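Local coordinates for protein Xaa-Pro dipeptidase (Pyrococcus horikoshii, PDB 1WY2) that probably splits dipeptides that carry proline at the C-terminal position, using two metal ions bound in each subunit of a homodimer, at residues I329-L334 with R342-E347. Numbering follows the deposited sequence.
Sequences IEDTIL and RLTKTE. With ZN (zinc ion), chain D; ZN (zinc ion), chain E.
Arg-342 pairs with Ile-333 as a non-hydrogen-bonded antiparallel bridge, and its side chain reaches Asp-331. A bend at chi3 (60°) lets NE and NH2 grip the carboxylate side-on. The two planes stand 59° apart. Arg-342 NE makes a salt bridge to Asp-331 OD2 at 2.9 Å, from above the carboxylate plane. Arg-342 NH2 reaches Asp-331 OD1 at 3.3 Å and also bonds Thr-346 O, tying the loop back on itself. A leucine in place of Arg-342 would probably make the buried Asp-331 lean more on Arg-226 and cost Thr-346 O a donor. Leu-343 N donates to Thr-332 O (2.9 Å). Its side chain splits: CD1 packs on Thr-332 CG2, CD2 on Leu-334 CB. In Thr-344, chi1 of 44° points OG1 at the strand. Thr-344 OG1 accepts from Thr-332 N (3.0 Å) and donates to Asp-331 OD1 (2.7 Å) on the anti side. Next door, Glu-330 OE1 binds one zinc ion and OE2 the other; Asp-212, Asp-223, His-287 and Glu-316 also bind this M24-family pair, where the enzyme uses cobalt. Strand 325-336 runs between strands 312-321 and 339-342. Helix 130-153 packs on Leu-334, Leu-343 and Thr-344, and helix 235-254 touches Ile-329 and Arg-342.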
ATOM      1  N   ILE A 329      23.190   6.674   4.088  1.00 15.27           N
ATOM      2  CA  ILE A 329      23.698   5.362   4.472  1.00 14.94           C
ATOM      3  C   ILE A 329      22.765   4.897   5.578  1.00 14.96           C
ATOM      4  O   ILE A 329      22.637   5.555   6.608  1.00 15.45           O
ATOM      5  CB  ILE A 329      25.150   5.452   4.977  1.00 15.41           C
ATOM      6  CG1 ILE A 329      26.043   5.983   3.850  1.00 16.56           C
ATOM      7  CG2 ILE A 329      25.625   4.076   5.434  1.00 16.97           C
ATOM      8  CD1 ILE A 329      27.484   6.243   4.258  1.00 17.49           C
ATOM      9  N   GLU A 330      22.101   3.769   5.344  1.00 15.18           N
ATOM     10  CA  GLU A 330      21.120   3.237   6.282  1.00 15.19           C
ATOM     11  C   GLU A 330      21.274   1.761   6.620  1.00 15.25           C
ATOM     12  O   GLU A 330      21.494   0.931   5.737  1.00 14.53           O
ATOM     13  CB  GLU A 330      19.711   3.463   5.714  1.00 15.68           C
ATOM     14  CG  GLU A 330      18.621   2.625   6.375  1.00 15.77           C
ATOM     15  CD  GLU A 330      17.250   2.840   5.766  1.00 18.00           C
ATOM     16  OE1 GLU A 330      17.162   2.999   4.531  1.00 16.74           O
ATOM     17  OE2 GLU A 330      16.261   2.829   6.526  1.00 18.72           O
ATOM     18  N   ASP A 331      21.154   1.450   7.908  1.00 15.65           N
ATOM     19  CA  ASP A 331      21.214   0.071   8.397  1.00 15.13           C
ATOM     20  C   ASP A 331      19.977  -0.179   9.245  1.00 15.48           C
ATOM     21  O   ASP A 331      19.414   0.752   9.817  1.00 15.21           O
ATOM     22  CB  ASP A 331      22.416  -0.163   9.327  1.00 16.52           C
ATOM     23  CG  ASP A 331      23.702  -0.450   8.587  1.00 17.48           C
ATOM     24  OD1 ASP A 331      23.675  -1.238   7.621  1.00 17.78           O
ATOM     25  OD2 ASP A 331      24.748   0.101   8.999  1.00 18.21           O
ATOM     26  N   THR A 332      19.553  -1.437   9.314  1.00 16.28           N
ATOM     27  CA  THR A 332      18.453  -1.811  10.194  1.00 15.17           C
ATOM     28  C   THR A 332      19.255  -2.431  11.330  1.00 16.18           C
ATOM     29  O   THR A 332      20.139  -3.253  11.077  1.00 16.93           O
ATOM     30  CB  THR A 332      17.537  -2.881   9.578  1.00 17.08           C
ATOM     31  OG1 THR A 332      16.769  -2.299   8.520  1.00 13.80           O
ATOM     32  CG2 THR A 332      16.580  -3.439  10.634  1.00 14.74           C
ATOM     33  N   ILE A 333      18.989  -2.021  12.564  1.00 16.33           N
ATOM     34  CA  ILE A 333      19.737  -2.563  13.690  1.00 17.61           C
ATOM     35  C   ILE A 333      18.840  -3.047  14.811  1.00 19.55           C
ATOM     36  O   ILE A 333      17.677  -2.658  14.915  1.00 18.58           O
ATOM     37  CB  ILE A 333      20.725  -1.521  14.277  1.00 18.43           C
ATOM     38  CG1 ILE A 333      19.954  -0.377  14.942  1.00 17.77           C
ATOM     39  CG2 ILE A 333      21.634  -0.983  13.167  1.00 17.68           C
ATOM     40  CD1 ILE A 333      20.833   0.563  15.761  1.00 19.98           C
ATOM     41  N   LEU A 334      19.406  -3.909  15.645  1.00 18.12           N
ATOM     42  CA  LEU A 334      18.709  -4.465  16.789  1.00 18.02           C
ATOM     43  C   LEU A 334      19.372  -3.925  18.050  1.00 18.83           C
ATOM     44  O   LEU A 334      20.601  -3.906  18.152  1.00 19.19           O
ATOM     45  CB  LEU A 334      18.814  -5.993  16.776  1.00 17.65           C
ATOM     46  CG  LEU A 334      18.426  -6.710  18.075  1.00 18.38           C
ATOM     47  CD1 LEU A 334      16.927  -6.586  18.312  1.00 18.01           C
ATOM     48  CD2 LEU A 334      18.831  -8.168  17.982  1.00 20.06           C
ATOM     49  N   ARG A 342      24.074  -4.907  13.933  1.00 19.25           N
ATOM     50  CA  ARG A 342      23.668  -4.503  12.592  1.00 19.55           C
ATOM     51  C   ARG A 342      23.040  -5.711  11.896  1.00 19.78           C
ATOM     52  O   ARG A 342      23.716  -6.715  11.662  1.00 18.93           O
ATOM     53  CB  ARG A 342      24.883  -4.002  11.798  1.00 19.29           C
ATOM     54  CG  ARG A 342      25.461  -2.686  12.313  1.00 19.77           C
ATOM     55  CD  ARG A 342      26.692  -2.255  11.516  1.00 21.26           C
ATOM     56  NE  ARG A 342      26.393  -2.069  10.097  1.00 20.74           N
ATOM     57  CZ  ARG A 342      27.081  -2.642   9.114  1.00 22.98           C
ATOM     58  NH1 ARG A 342      28.108  -3.435   9.397  1.00 23.28           N
ATOM     59  NH2 ARG A 342      26.745  -2.423   7.852  1.00 22.51           N
ATOM     60  N   LEU A 343      21.748  -5.626  11.577  1.00 17.23           N
ATOM     61  CA  LEU A 343      21.070  -6.739  10.914  1.00 17.51           C
ATOM     62  C   LEU A 343      21.401  -6.719   9.426  1.00 18.26           C
ATOM     63  O   LEU A 343      21.484  -7.768   8.787  1.00 17.28           O
ATOM     64  CB  LEU A 343      19.559  -6.667  11.156  1.00 17.74           C
ATOM     65  CG  LEU A 343      19.164  -6.683  12.641  1.00 18.51           C
ATOM     66  CD1 LEU A 343      17.646  -6.709  12.761  1.00 20.34           C
ATOM     67  CD2 LEU A 343      19.766  -7.905  13.336  1.00 20.35           C
ATOM     68  N   THR A 344      21.574  -5.518   8.875  1.00 17.57           N
ATOM     69  CA  THR A 344      21.985  -5.370   7.484  1.00 18.03           C
ATOM     70  C   THR A 344      23.504  -5.317   7.622  1.00 19.43           C
ATOM     71  O   THR A 344      24.028  -4.558   8.439  1.00 21.14           O
ATOM     72  CB  THR A 344      21.432  -4.075   6.853  1.00 17.97           C
ATOM     73  OG1 THR A 344      21.591  -2.981   7.765  1.00 18.21           O
ATOM     74  CG2 THR A 344      19.964  -4.249   6.511  1.00 18.45           C
ATOM     75  N   LYS A 345      24.212  -6.121   6.838  1.00 18.56           N
ATOM     76  CA  LYS A 345      25.665  -6.205   6.975  1.00 20.87           C
ATOM     77  C   LYS A 345      26.531  -5.743   5.807  1.00 20.79           C
ATOM     78  O   LYS A 345      27.757  -5.829   5.875  1.00 21.59           O
ATOM     79  CB  LYS A 345      26.025  -7.648   7.335  1.00 23.10           C
ATOM     80  CG  LYS A 345      25.214  -8.185   8.511  1.00 26.98           C
ATOM     81  CD  LYS A 345      25.360  -9.689   8.678  1.00 28.70           C
ATOM     82  CE  LYS A 345      24.434 -10.205   9.775  1.00 31.32           C
ATOM     83  NZ  LYS A 345      24.526 -11.689   9.928  1.00 34.35           N
ATOM     84  N   THR A 346      25.911  -5.257   4.741  1.00 20.59           N
ATOM     85  CA  THR A 346      26.667  -4.795   3.580  1.00 20.70           C
ATOM     86  C   THR A 346      27.665  -3.705   3.963  1.00 20.49           C
ATOM     87  O   THR A 346      27.378  -2.861   4.811  1.00 19.67           O
ATOM     88  CB  THR A 346      25.728  -4.239   2.494  1.00 21.22           C
ATOM     89  OG1 THR A 346      24.894  -5.293   2.001  1.00 21.58           O
ATOM     90  CG2 THR A 346      26.530  -3.654   1.340  1.00 22.82           C
ATOM     91  N   GLU A 347      28.839  -3.727   3.335  1.00 20.65           N
ATOM     92  CA  GLU A 347      29.867  -2.723   3.610  1.00 21.96           C
ATOM     93  C   GLU A 347      29.289  -1.323   3.425  1.00 21.77           C
ATOM     94  O   GLU A 347      28.495  -1.087   2.518  1.00 21.18           O
ATOM     95  CB  GLU A 347      31.061  -2.916   2.667  1.00 23.61           C
ATOM     96  CG  GLU A 347      32.107  -1.812   2.744  1.00 28.04           C
ATOM     97  CD  GLU A 347      32.774  -1.718   4.103  1.00 30.91           C
ATOM     98  OE1 GLU A 347      32.836  -0.601   4.659  1.00 32.99           O
ATOM     99  OE2 GLU A 347      33.241  -2.760   4.615  1.00 34.10           O
TER
HETATM  100 ZN    ZN D 405      15.430   2.850   3.560  1.00 17.25          ZN
HETATM  101 ZN    ZN E 406      14.321   3.581   6.421  1.00 18.14          ZN